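Long-range contacts in endoglycosidase (Bacteroides thetaiotaomicron, PDB 6Q64), which probably hydrolyses glycosidic bonds within complex N-glycans, as an endo-acting member of glycoside hydrolase family 18: residues A[169-174]-A[217-222]; A[183-188]-A[229-234]; A[136-141]-A[164-169]. The protein carries 1 engineered substitution. All blocks are in the same frame, centred on the assembly; numbering follows the deposited sequence.

Contact 1: residues A[169-174]-A[217-222]; sequences YANAIC and IETLSA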
ATOM      1  N   TYR A 169     -17.389  12.279  -5.958  1.00112.35           N
ATOM      2  CA  TYR A 169     -16.102  12.396  -5.213  1.00107.52           C
ATOM      3  C   TYR A 169     -15.162  11.238  -5.532  1.00102.50           C
ATOM      4  O   TYR A 169     -13.951  11.424  -5.603  1.00104.79           O
ATOM      5  CB  TYR A 169     -16.315  12.363  -3.700  1.00107.98           C
ATOM      6  CG  TYR A 169     -15.033  12.364  -2.903  1.00109.84           C
ATOM      7  CD1 TYR A 169     -14.084  13.354  -3.094  1.00116.63           C
ATOM      8  CD2 TYR A 169     -14.765  11.403  -1.941  1.00105.26           C
ATOM      9  CE1 TYR A 169     -12.901  13.383  -2.376  1.00116.12           C
ATOM     10  CE2 TYR A 169     -13.598  11.431  -1.192  1.00105.72           C
ATOM     11  CZ  TYR A 169     -12.650  12.415  -1.424  1.00109.81           C
ATOM     12  OH  TYR A 169     -11.480  12.479  -0.721  1.00112.03           O
ATOM     13  N   ALA A 170     -15.717  10.045  -5.642  1.00101.06           N
ATOM     14  CA  ALA A 170     -14.983   8.824  -6.025  1.00 99.72           C
ATOM     15  C   ALA A 170     -14.571   8.897  -7.496  1.00 98.21           C
ATOM     16  O   ALA A 170     -13.458   8.481  -7.822  1.00 95.73           O
ATOM     17  CB  ALA A 170     -15.842   7.615  -5.766  1.00101.05           C
ATOM     18  N   ASN A 171     -15.462   9.362  -8.361  1.00100.46           N
ATOM     19  CA  ASN A 171     -15.194   9.358  -9.818  1.00103.36           C
ATOM     20  C   ASN A 171     -14.024  10.310 -10.088  1.00101.76           C
ATOM     21  O   ASN A 171     -13.330  10.114 -11.117  1.00100.32           O
ATOM     22  CB  ASN A 171     -16.439   9.691 -10.644  1.00107.75           C
ATOM     23  CG  ASN A 171     -17.228   8.457 -11.028  1.00109.04           C
ATOM     24  OD1 ASN A 171     -16.662   7.436 -11.428  1.00110.59           O
ATOM     25  ND2 ASN A 171     -18.537   8.533 -10.875  1.00112.22           N
ATOM     26  N   ALA A 172     -13.853  11.310  -9.204  1.00103.81           N
ATOM     27  CA  ALA A 172     -12.834  12.384  -9.296  1.00104.64           C
ATOM     28  C   ALA A 172     -11.501  11.800  -8.858  1.00103.43           C
ATOM     29  O   ALA A 172     -10.475  12.102  -9.475  1.00108.45           O
ATOM     30  CB  ALA A 172     -13.194  13.565  -8.433  1.00104.54           C
ATOM     31  N   ILE A 173     -11.534  10.971  -7.827  1.00101.86           N
ATOM     32  CA  ILE A 173     -10.325  10.223  -7.414  1.00100.97           C
ATOM     33  C   ILE A 173      -9.844   9.441  -8.640  1.00100.96           C
ATOM     34  O   ILE A 173      -8.697   9.665  -9.035  1.00104.61           O
ATOM     35  CB  ILE A 173     -10.639   9.356  -6.192  1.00100.50           C
ATOM     36  CG1 ILE A 173     -11.100  10.240  -5.026  1.00102.35           C
ATOM     37  CG2 ILE A 173      -9.440   8.488  -5.854  1.00 99.84           C
ATOM     38  CD1 ILE A 173     -10.958   9.614  -3.651  1.00100.64           C
ATOM     39  N   CYS A 174     -10.710   8.644  -9.269  1.00100.28           N
ATOM     40  CA  CYS A 174     -10.369   7.821 -10.462  1.00101.23           C
ATOM     41  C   CYS A 174      -9.870   8.729 -11.570  1.00104.84           C
ATOM     42  O   CYS A 174      -8.799   8.471 -12.103  1.00110.51           O
ATOM     43  CB  CYS A 174     -11.543   7.019 -11.002  1.00104.30           C
ATOM     44  SG  CYS A 174     -12.057   5.691  -9.883  1.00107.34           S
ATOM     45  N   ILE A 217     -16.629   2.799  -2.282  1.00 87.16           N
ATOM     46  CA  ILE A 217     -15.799   1.624  -2.665  1.00 82.68           C
ATOM     47  C   ILE A 217     -16.387   0.965  -3.909  1.00 82.69           C
ATOM     48  O   ILE A 217     -15.616   0.510  -4.735  1.00 84.69           O
ATOM     49  CB  ILE A 217     -15.758   0.638  -1.493  1.00 78.80           C
ATOM     50  CG1 ILE A 217     -15.009   1.224  -0.299  1.00 78.06           C
ATOM     51  CG2 ILE A 217     -15.189  -0.695  -1.925  1.00 76.27           C
ATOM     52  CD1 ILE A 217     -15.201   0.427   0.950  1.00 78.30           C
ATOM     53  N   GLU A 218     -17.709   0.881  -4.004  1.00 87.45           N
ATOM     54  CA  GLU A 218     -18.386   0.254  -5.166  1.00 91.13           C
ATOM     55  C   GLU A 218     -17.975   1.005  -6.440  1.00 91.38           C
ATOM     56  O   GLU A 218     -17.690   0.318  -7.446  1.00 89.12           O
ATOM     57  CB  GLU A 218     -19.901   0.247  -4.959  1.00 95.67           C
ATOM     58  CG  GLU A 218     -20.511  -1.124  -4.753  1.00 96.32           C
ATOM     59  CD  GLU A 218     -22.015  -1.078  -4.524  1.00102.32           C
ATOM     60  OE1 GLU A 218     -22.709  -0.318  -5.250  1.00107.94           O
ATOM     61  OE2 GLU A 218     -22.494  -1.769  -3.599  1.00103.11           O
ATOM     62  N   THR A 219     -17.929   2.349  -6.383  1.00 93.03           N
ATOM     63  CA  THR A 219     -17.665   3.241  -7.549  1.00 97.15           C
ATOM     64  C   THR A 219     -16.189   3.192  -7.951  1.00 94.74           C
ATOM     65  O   THR A 219     -15.919   3.172  -9.154  1.00 99.93           O
ATOM     66  CB  THR A 219     -18.003   4.712  -7.296  1.00102.10           C
ATOM     67  OG1 THR A 219     -19.317   4.846  -6.746  1.00103.98           O
ATOM     68  CG2 THR A 219     -17.909   5.521  -8.573  1.00106.55           C
ATOM     69  N   LEU A 220     -15.273   3.177  -6.986  1.00 89.47           N
ATOM     70  CA  LEU A 220     -13.831   2.941  -7.257  1.00 84.75           C
ATOM     71  C   LEU A 220     -13.638   1.561  -7.902  1.00 85.61           C
ATOM     72  O   LEU A 220     -13.045   1.537  -8.975  1.00 89.54           O
ATOM     73  CB  LEU A 220     -13.037   3.087  -5.965  1.00 80.95           C
ATOM     74  CG  LEU A 220     -13.080   4.478  -5.343  1.00 85.32           C
ATOM     75  CD1 LEU A 220     -12.488   4.489  -3.941  1.00 83.62           C
ATOM     76  CD2 LEU A 220     -12.349   5.468  -6.230  1.00 92.65           C
ATOM     77  N   SER A 221     -14.151   0.460  -7.336  1.00 84.24           N
ATOM     78  CA  SER A 221     -13.997  -0.882  -7.962  1.00 85.62           C
ATOM     79  C   SER A 221     -14.551  -0.861  -9.387  1.00 88.33           C
ATOM     80  O   SER A 221     -13.842  -1.334 -10.288  1.00 88.98           O
ATOM     81  CB  SER A 221     -14.591  -2.028  -7.168  1.00 83.88           C
ATOM     82  OG  SER A 221     -13.543  -2.838  -6.624  1.00 90.46           O
ATOM     83  N   ALA A 222     -15.748  -0.316  -9.600  1.00 91.52           N
ATOM     84  CA  ALA A 222     -16.453  -0.422 -10.901  1.00 96.10           C
ATOM     85  C   ALA A 222     -15.506   0.107 -11.966  1.00 97.21           C
ATOM     86  O   ALA A 222     -15.479  -0.430 -13.092  1.00 94.07           O
ATOM     87  CB  ALA A 222     -17.752   0.353 -10.897  1.00102.54           C
TER
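Leu220 lays one methyl, CD2, against Ala170, Ile173 and Cys174 of helix 162-179. Its CG lies anti to its own carbonyl carbon (chi1 -63°), which brings the end of the side chain nearer to the other helix than its first bond suggests. The tip stands 3.7 Å from the sulfur, with Leu220 CD2 against Cys174 SG, and CD2 also lies 3.6 Å from the backbone oxygen Ala170 O. That oxygen already accepts from Cys174 N within its helix, so an apolar methyl can lie against it without costing a bond. Ile173 CG2 meets the same methyl at a longer distance.

These are neighbouring outer helices of a TIM barrel: helix 162-179 leads into strand 184-189, and helix 211-224 comes after that strand. They run in roughly the same direction, the short segments crossing at -33° with axes 8.9 Å apart. A small residue suits the closest point: Ala170 offers only its CB, which meets Thr219 CB at 3.9 Å.

Toward the more open side, Thr219 and Asn171 cross at about a right angle. The threonine methyl lies across the amide rather than pointing at one atom of it: Thr219 CG2 is 3.7 Å from Asn171 OD1 and 3.8 Å from Asn171 ND2. Threonine fits because its two branches divide the work. CG2, anti to the backbone N, turns outward to the amide, while OG1 is tied to Val215 O on its own helix. The amide oxygen of Asn171 takes a hydrogen bond from Arg223, whose side chain also touches Cys174. Beneath the pair of helices Leu220 rests on Leu231 of the barrel wall; between them, Ala170 and Ile173 also pack against Phe216, one turn back on helix 211-224.

Contact 2: residues A[183-188]-A[229-234]; sequences DGFDID and RMLVMD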
ATOM      1  N   ASP A 183      -1.607   3.401 -10.481  1.00 88.96           N
ATOM      2  CA  ASP A 183      -2.149   2.014 -10.547  1.00 91.26           C
ATOM      3  C   ASP A 183      -3.241   1.806  -9.496  1.00 86.00           C
ATOM      4  O   ASP A 183      -3.728   0.686  -9.406  1.00 84.48           O
ATOM      5  CB  ASP A 183      -1.063   0.945 -10.413  1.00 92.08           C
ATOM      6  CG  ASP A 183       0.205   1.306 -11.165  1.00 98.39           C
ATOM      7  OD1 ASP A 183       1.034   2.057 -10.581  1.00 97.16           O
ATOM      8  OD2 ASP A 183       0.337   0.873 -12.340  1.00100.29           O
ATOM      9  N   GLY A 184      -3.638   2.835  -8.758  1.00 82.36           N
ATOM     10  CA  GLY A 184      -4.917   2.776  -8.034  1.00 81.02           C
ATOM     11  C   GLY A 184      -4.940   3.641  -6.792  1.00 80.87           C
ATOM     12  O   GLY A 184      -4.338   4.723  -6.798  1.00 82.50           O
ATOM     13  N   PHE A 185      -5.645   3.194  -5.755  1.00 77.84           N
ATOM     14  CA  PHE A 185      -5.901   4.032  -4.565  1.00 76.80           C
ATOM     15  C   PHE A 185      -5.789   3.198  -3.298  1.00 72.48           C
ATOM     16  O   PHE A 185      -6.002   1.954  -3.324  1.00 72.75           O
ATOM     17  CB  PHE A 185      -7.263   4.715  -4.678  1.00 81.04           C
ATOM     18  CG  PHE A 185      -7.450   5.801  -3.661  1.00 86.94           C
ATOM     19  CD1 PHE A 185      -6.875   7.045  -3.836  1.00 90.03           C
ATOM     20  CD2 PHE A 185      -8.149   5.559  -2.489  1.00 93.98           C
ATOM     21  CE1 PHE A 185      -7.023   8.039  -2.878  1.00 94.46           C
ATOM     22  CE2 PHE A 185      -8.300   6.554  -1.531  1.00 97.57           C
ATOM     23  CZ  PHE A 185      -7.729   7.795  -1.723  1.00 96.13           C
ATOM     24  N   ASP A 186      -5.450   3.910  -2.231  1.00 71.33           N
ATOM     25  CA  ASP A 186      -5.232   3.393  -0.867  1.00 74.58           C
ATOM     26  C   ASP A 186      -6.084   4.242   0.058  1.00 78.99           C
ATOM     27  O   ASP A 186      -5.664   5.365   0.366  1.00 78.84           O
ATOM     28  CB  ASP A 186      -3.781   3.505  -0.405  1.00 78.04           C
ATOM     29  CG  ASP A 186      -3.504   3.018   1.014  1.00 79.51           C
ATOM     30  OD1 ASP A 186      -4.357   3.160   1.892  1.00 84.19           O
ATOM     31  OD2 ASP A 186      -2.416   2.512   1.236  1.00 82.11           O
ATOM     32  N   ILE A 187      -7.204   3.686   0.519  1.00 78.60           N
ATOM     33  CA  ILE A 187      -8.066   4.352   1.520  1.00 78.53           C
ATOM     34  C   ILE A 187      -7.393   4.220   2.885  1.00 76.73           C
ATOM     35  O   ILE A 187      -7.323   3.092   3.367  1.00 80.82           O
ATOM     36  CB  ILE A 187      -9.465   3.725   1.480  1.00 79.38           C
ATOM     37  CG1 ILE A 187     -10.105   3.883   0.098  1.00 79.70           C
ATOM     38  CG2 ILE A 187     -10.318   4.326   2.576  1.00 79.38           C
ATOM     39  CD1 ILE A 187     -11.199   2.891  -0.198  1.00 77.28           C
ATOM     40  N   ASP A 188      -6.846   5.306   3.431  1.00 80.82           N
ATOM     41  CA  ASP A 188      -6.415   5.368   4.852  1.00 85.78           C
ATOM     42  C   ASP A 188      -7.691   5.583   5.668  1.00 84.91           C
ATOM     43  O   ASP A 188      -8.150   6.762   5.757  1.00 83.79           O
ATOM     44  CB  ASP A 188      -5.339   6.437   5.109  1.00 91.44           C
ATOM     45  CG  ASP A 188      -4.697   6.375   6.497  1.00 98.87           C
ATOM     46  OD1 ASP A 188      -5.137   5.543   7.321  1.00101.29           O
ATOM     47  OD2 ASP A 188      -3.750   7.170   6.759  1.00111.08           O
ATOM     48  N   ARG A 229      -6.262  -1.902 -12.347  1.00 87.32           N
ATOM     49  CA  ARG A 229      -5.767  -1.135 -11.166  1.00 85.38           C
ATOM     50  C   ARG A 229      -6.258  -1.754  -9.852  1.00 81.48           C
ATOM     51  O   ARG A 229      -7.124  -2.616  -9.830  1.00 79.45           O
ATOM     52  CB  ARG A 229      -6.178   0.335 -11.285  1.00 85.43           C
ATOM     53  CG  ARG A 229      -5.443   1.036 -12.406  1.00 90.24           C
ATOM     54  CD  ARG A 229      -5.712   2.509 -12.516  1.00 94.35           C
ATOM     55  NE  ARG A 229      -6.101   2.734 -13.906  1.00102.75           N
ATOM     56  CZ  ARG A 229      -5.361   3.307 -14.846  1.00103.43           C
ATOM     57  NH1 ARG A 229      -4.151   3.769 -14.580  1.00106.15           N
ATOM     58  NH2 ARG A 229      -5.854   3.427 -16.063  1.00105.29           N
HETATM   59  N   MSE A 230      -5.726  -1.223  -8.759  1.00 79.18           N
HETATM   60  CA  MSE A 230      -5.841  -1.793  -7.441  1.00 83.73           C
HETATM   61  C   MSE A 230      -6.646  -0.865  -6.546  1.00 82.74           C
HETATM   62  O   MSE A 230      -6.488   0.355  -6.598  1.00 77.01           O
HETATM   63  CB  MSE A 230      -4.451  -1.899  -6.814  1.00 93.08           C
HETATM   64  CG  MSE A 230      -3.720  -3.216  -7.044  1.00102.83           C
HETATM   65 SE   MSE A 230      -1.974  -3.000  -6.146  1.00100.37          SE
HETATM   66  CE  MSE A 230      -2.266  -3.580  -4.321  1.00 89.42           C
ATOM     67  N   LEU A 231      -7.468  -1.463  -5.678  1.00 82.00           N
ATOM     68  CA  LEU A 231      -8.031  -0.716  -4.568  1.00 82.03           C
ATOM     69  C   LEU A 231      -7.610  -1.408  -3.285  1.00 74.56           C
ATOM     70  O   LEU A 231      -7.559  -2.626  -3.286  1.00 74.02           O
ATOM     71  CB  LEU A 231      -9.559  -0.636  -4.669  1.00 83.62           C
ATOM     72  CG  LEU A 231     -10.236   0.064  -3.486  1.00 85.08           C
ATOM     73  CD1 LEU A 231      -9.710   1.475  -3.295  1.00 86.30           C
ATOM     74  CD2 LEU A 231     -11.745   0.092  -3.658  1.00 86.89           C
ATOM     75  N   VAL A 232      -7.388  -0.634  -2.236  1.00 70.56           N
ATOM     76  CA  VAL A 232      -6.632  -1.082  -1.040  1.00 70.34           C
ATOM     77  C   VAL A 232      -7.053  -0.195   0.133  1.00 71.10           C
ATOM     78  O   VAL A 232      -7.392   0.980  -0.052  1.00 72.57           O
ATOM     79  CB  VAL A 232      -5.128  -1.000  -1.383  1.00 73.09           C
ATOM     80  CG1 VAL A 232      -4.285  -0.267  -0.340  1.00 72.25           C
ATOM     81  CG2 VAL A 232      -4.564  -2.372  -1.710  1.00 70.01           C
HETATM   82  N   MSE A 233      -7.013  -0.749   1.342  1.00 66.07           N
HETATM   83  CA  MSE A 233      -7.549  -0.032   2.487  1.00 71.83           C
HETATM   84  C   MSE A 233      -6.633  -0.282   3.682  1.00 68.17           C
HETATM   85  O   MSE A 233      -6.198  -1.410   3.924  1.00 68.07           O
HETATM   86  CB  MSE A 233      -9.004  -0.478   2.716  1.00 76.88           C
HETATM   87  CG  MSE A 233      -9.534  -0.339   4.154  1.00 79.86           C
HETATM   88 SE   MSE A 233     -11.470   0.129   4.323  1.00 82.83          SE
HETATM   89  CE  MSE A 233     -11.395  -0.049   6.235  1.00 79.66           C
ATOM     90  N   ASP A 234      -6.304   0.772   4.425  1.00 64.81           N
ATOM     91  CA  ASP A 234      -5.352   0.585   5.501  1.00 66.42           C
ATOM     92  C   ASP A 234      -5.900   1.215   6.770  1.00 66.58           C
ATOM     93  O   ASP A 234      -6.743   2.138   6.694  1.00 67.17           O
ATOM     94  CB  ASP A 234      -3.973   1.157   5.143  1.00 71.20           C
ATOM     95  CG  ASP A 234      -3.872   2.660   5.320  1.00 76.64           C
ATOM     96  OD1 ASP A 234      -3.617   3.109   6.485  1.00 78.19           O
ATOM     97  OD2 ASP A 234      -4.096   3.374   4.308  1.00 78.59           O
TER
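Asp186 and Val232 sit side by side on adjacent parallel strands, and the aspartate can be followed from its root against the valine. Its CB lies 3.8 Å from Val232 CG1. With CG anti to the backbone N (chi1 179°), the carboxylate extends along the strand toward Asp234, and Asp186 CG stays 3.6 Å from Val232 CG1. At the tip the oxygens part: OD2 remains near the valine methyl and hydrogen-bonds Ser102, whereas Asp186 OD1 stands 2.4 Å from Asp234 OD2, a modelled distance so short that its exact value is doubtful. The two carboxylate planes are turned 73° apart. With an alanine here, Ser102 would probably be left without its mate and the Asp234 carboxylate freer to turn.

The backbone fixes this register. Phe185 N and Ile187 N donate to Met230 O and Val232 O, while Asp234 N returns a bond to Ile187 O (2.7 Å). Gly184 has backbone angles that would jam any CB against the preceding carbonyl, and a CB would also strike Met230 O. On the face toward the helices, Ile187 CD1 meets Leu231 CD1 at 3.7 Å, branched apolar chains filling the layer under helix 211-224.

Asp183, Gly184, Asp186 and Asp188 match the DGxDxDxE signature of family 18 on the fourth barrel strand, whose final glutamate is glutamine in this engineered protein. Asp188 OD1 lies 3.0 Å from Asp234 OD1, two acceptors with no bond between them, and Gln254 donates to that Asp234 oxygen. Three acidic side chains thus share the barrel interior, which implies that their positions are coupled and probably depend on the hydrogen bonds to Ser102 and Gln254, consistent with an active-site cluster as in family relatives.

Contact 3: residues A[136-141]-A[164-169]; sequences QDLGDQ and EGVKAY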
ATOM      1  N   GLN A 136     -12.151  10.579   5.673  1.00101.20           N
ATOM      2  CA  GLN A 136     -12.806  11.154   6.870  1.00103.80           C
ATOM      3  C   GLN A 136     -14.076  11.826   6.365  1.00106.29           C
ATOM      4  O   GLN A 136     -15.150  11.250   6.605  1.00106.40           O
ATOM      5  CB  GLN A 136     -11.869  12.131   7.587  1.00107.15           C
ATOM      6  CG  GLN A 136     -12.573  13.127   8.505  1.00112.20           C
ATOM      7  CD  GLN A 136     -11.740  13.522   9.706  1.00113.56           C
ATOM      8  OE1 GLN A 136     -11.110  12.689  10.360  1.00109.83           O
ATOM      9  NE2 GLN A 136     -11.739  14.810  10.013  1.00112.31           N
ATOM     10  N   ASP A 137     -13.958  12.942   5.639  1.00106.10           N
ATOM     11  CA  ASP A 137     -15.154  13.703   5.173  1.00112.79           C
ATOM     12  C   ASP A 137     -15.340  13.501   3.669  1.00109.46           C
ATOM     13  O   ASP A 137     -14.352  13.141   3.002  1.00109.99           O
ATOM     14  CB  ASP A 137     -15.085  15.172   5.598  1.00117.56           C
ATOM     15  CG  ASP A 137     -15.080  15.316   7.112  1.00119.82           C
ATOM     16  OD1 ASP A 137     -16.039  14.844   7.760  1.00119.35           O
ATOM     17  OD2 ASP A 137     -14.096  15.848   7.641  1.00125.15           O
ATOM     18  N   LEU A 138     -16.575  13.684   3.191  1.00108.21           N
ATOM     19  CA  LEU A 138     -16.970  13.478   1.775  1.00110.58           C
ATOM     20  C   LEU A 138     -15.969  14.205   0.880  1.00117.92           C
ATOM     21  O   LEU A 138     -15.255  13.535   0.123  1.00128.55           O
ATOM     22  CB  LEU A 138     -18.390  13.996   1.547  1.00111.97           C
ATOM     23  CG  LEU A 138     -18.807  14.189   0.087  1.00113.83           C
ATOM     24  CD1 LEU A 138     -18.486  12.978  -0.768  1.00109.68           C
ATOM     25  CD2 LEU A 138     -20.288  14.513  -0.014  1.00118.70           C
ATOM     26  N   GLY A 139     -15.920  15.526   0.961  1.00121.90           N
ATOM     27  CA  GLY A 139     -14.866  16.303   0.290  1.00132.15           C
ATOM     28  C   GLY A 139     -13.582  16.227   1.087  1.00129.56           C
ATOM     29  O   GLY A 139     -13.577  16.743   2.231  1.00139.41           O
ATOM     30  N   ASP A 140     -12.549  15.590   0.543  1.00114.39           N
ATOM     31  CA  ASP A 140     -11.251  15.491   1.250  1.00114.96           C
ATOM     32  C   ASP A 140     -10.141  15.486   0.204  1.00117.49           C
ATOM     33  O   ASP A 140     -10.063  14.493  -0.531  1.00117.52           O
ATOM     34  CB  ASP A 140     -11.203  14.278   2.184  1.00107.60           C
ATOM     35  CG  ASP A 140     -11.379  14.609   3.669  1.00106.56           C
ATOM     36  OD1 ASP A 140     -11.860  15.705   3.996  1.00102.26           O
ATOM     37  OD2 ASP A 140     -11.042  13.753   4.499  1.00105.87           O
ATOM     38  N   GLN A 141      -9.376  16.583   0.117  1.00119.00           N
ATOM     39  CA  GLN A 141      -8.142  16.696  -0.709  1.00119.42           C
ATOM     40  C   GLN A 141      -8.489  16.849  -2.190  1.00117.03           C
ATOM     41  O   GLN A 141      -7.547  16.881  -2.979  1.00119.51           O
ATOM     42  CB  GLN A 141      -7.225  15.465  -0.597  1.00118.48           C
ATOM     43  CG  GLN A 141      -6.786  15.126   0.824  1.00118.93           C
ATOM     44  CD  GLN A 141      -5.742  16.091   1.324  1.00123.75           C
ATOM     45  OE1 GLN A 141      -4.554  15.945   1.038  1.00127.70           O
ATOM     46  NE2 GLN A 141      -6.178  17.101   2.061  1.00125.01           N
ATOM     47  N   GLU A 164     -25.068  10.973  -4.808  1.00118.24           N
ATOM     48  CA  GLU A 164     -24.554  11.286  -6.176  1.00120.64           C
ATOM     49  C   GLU A 164     -23.192  11.995  -6.031  1.00117.08           C
ATOM     50  O   GLU A 164     -22.365  11.904  -6.975  1.00114.48           O
ATOM     51  CB  GLU A 164     -25.561  12.090  -7.008  1.00126.38           C
ATOM     52  CG  GLU A 164     -26.723  11.263  -7.549  1.00129.08           C
ATOM     53  CD  GLU A 164     -26.380   9.862  -8.023  1.00127.43           C
ATOM     54  OE1 GLU A 164     -25.845   9.722  -9.135  1.00126.00           O
ATOM     55  OE2 GLU A 164     -26.629   8.916  -7.259  1.00130.04           O
ATOM     56  N   GLY A 165     -22.981  12.661  -4.882  1.00115.67           N
ATOM     57  CA  GLY A 165     -21.761  13.399  -4.500  1.00114.70           C
ATOM     58  C   GLY A 165     -20.653  12.471  -4.026  1.00111.71           C
ATOM     59  O   GLY A 165     -19.462  12.762  -4.268  1.00113.70           O
ATOM     60  N   VAL A 166     -21.006  11.374  -3.362  1.00108.42           N
ATOM     61  CA  VAL A 166     -20.034  10.294  -3.040  1.00100.72           C
ATOM     62  C   VAL A 166     -19.669   9.638  -4.369  1.00101.11           C
ATOM     63  O   VAL A 166     -18.466   9.562  -4.663  1.00103.29           O
ATOM     64  CB  VAL A 166     -20.577   9.303  -1.996  1.00 96.90           C
ATOM     65  CG1 VAL A 166     -19.581   8.226  -1.649  1.00 93.96           C
ATOM     66  CG2 VAL A 166     -20.959  10.013  -0.715  1.00101.16           C
ATOM     67  N   LYS A 167     -20.664   9.255  -5.170  1.00103.92           N
ATOM     68  CA  LYS A 167     -20.447   8.712  -6.543  1.00108.03           C
ATOM     69  C   LYS A 167     -19.532   9.661  -7.342  1.00110.44           C
ATOM     70  O   LYS A 167     -18.653   9.162  -8.098  1.00107.18           O
ATOM     71  CB  LYS A 167     -21.791   8.487  -7.250  1.00112.43           C
ATOM     72  CG  LYS A 167     -22.297   7.045  -7.265  1.00112.25           C
ATOM     73  CD  LYS A 167     -23.811   6.929  -7.357  1.00115.78           C
ATOM     74  CE  LYS A 167     -24.301   5.739  -8.155  1.00113.98           C
ATOM     75  NZ  LYS A 167     -25.524   6.111  -8.908  1.00117.78           N
ATOM     76  N   ALA A 168     -19.732  10.975  -7.184  1.00112.82           N
ATOM     77  CA  ALA A 168     -18.961  12.041  -7.863  1.00116.13           C
ATOM     78  C   ALA A 168     -17.534  12.136  -7.288  1.00114.92           C
ATOM     79  O   ALA A 168     -16.594  12.044  -8.089  1.00113.52           O
ATOM     80  CB  ALA A 168     -19.702  13.342  -7.739  1.00120.07           C
ATOM     81  N   TYR A 169     -17.389  12.279  -5.958  1.00112.35           N
ATOM     82  CA  TYR A 169     -16.102  12.396  -5.213  1.00107.52           C
ATOM     83  C   TYR A 169     -15.162  11.238  -5.532  1.00102.50           C
ATOM     84  O   TYR A 169     -13.951  11.424  -5.603  1.00104.79           O
ATOM     85  CB  TYR A 169     -16.315  12.363  -3.700  1.00107.98           C
ATOM     86  CG  TYR A 169     -15.033  12.364  -2.903  1.00109.84           C
ATOM     87  CD1 TYR A 169     -14.084  13.354  -3.094  1.00116.63           C
ATOM     88  CD2 TYR A 169     -14.765  11.403  -1.941  1.00105.26           C
ATOM     89  CE1 TYR A 169     -12.901  13.383  -2.376  1.00116.12           C
ATOM     90  CE2 TYR A 169     -13.598  11.431  -1.192  1.00105.72           C
ATOM     91  CZ  TYR A 169     -12.650  12.415  -1.424  1.00109.81           C
ATOM     92  OH  TYR A 169     -11.480  12.479  -0.721  1.00112.03           O
TER
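Tyr169 reaches from helix 162-179 into the loop 136-141 and makes the polar bond of the contact with its far end. Its hydroxyl donates to the backbone oxygen of Asp140, with Tyr169 OH to Asp140 O modelled at 2.5 Å, a very short value whose exact length is doubtful. The acceptor lies at the edge of the ring and in its plane, where a phenol can hand over its hydrogen without twisting. Trp133 adds a weak bond to the same hydroxyl. Within the loop, Asp137 N gives a weak bond to Asp140 OD2.

A second polar group meets the ring from above. Leu138 O lies over one face, 3.0 Å from Tyr169 CE2 and equally near CD2, and the carbonyl carbon behind it stands 4.1 Å above the ring centre. One loop carbonyl thus holds the hydroxyl while another overlies the ring. Trp153 meets it edge-to-face.

The loop follows the third strand of the TIM barrel, and the helix is the one that leads into the fourth; the contact therefore folds a strand-to-helix connection back on the outer helical layer.

Apolar contacts gather round one methyl. Leu138 and Tyr169 slide past each other in opposite directions, bringing Leu138 CD1 to 3.7 Å from Tyr169 CB. The same methyl reaches Val166 CG2 at 3.9 Å and Gly165 O at 3.6 Å. At Gly165 the helix backbone is thus approached directly, the methyl meeting its carbonyl oxygen. Leucine suits the place because CG, anti to the backbone N (chi1 165°), carries the branched end over to the helix. Farther out, Leu138 touches Trp153 and Val154 of helix 149-155.

How the contacts relate
All three contacts belong to one TIM barrel, on the arc built from its third to fifth strands. Along the chain contact 3 closes first; contacts 1 and 2 then alternate, since helix 162-179 runs into strand 184-189, and helix 211-224 lies between that strand and strand 230-235. Contacts 1 and 3 share Tyr169 and helix 162-179, with centres about 10 Å apart. Contact 2, about 11 Å from contact 1 between centres, forms the wall beneath it: Ile173 packs on Phe185, and Ile217 on Leu231. Contacts 2 and 3 do not touch. Loop, helical layer and strands thus succeed one another inward to the acidic barrel interior.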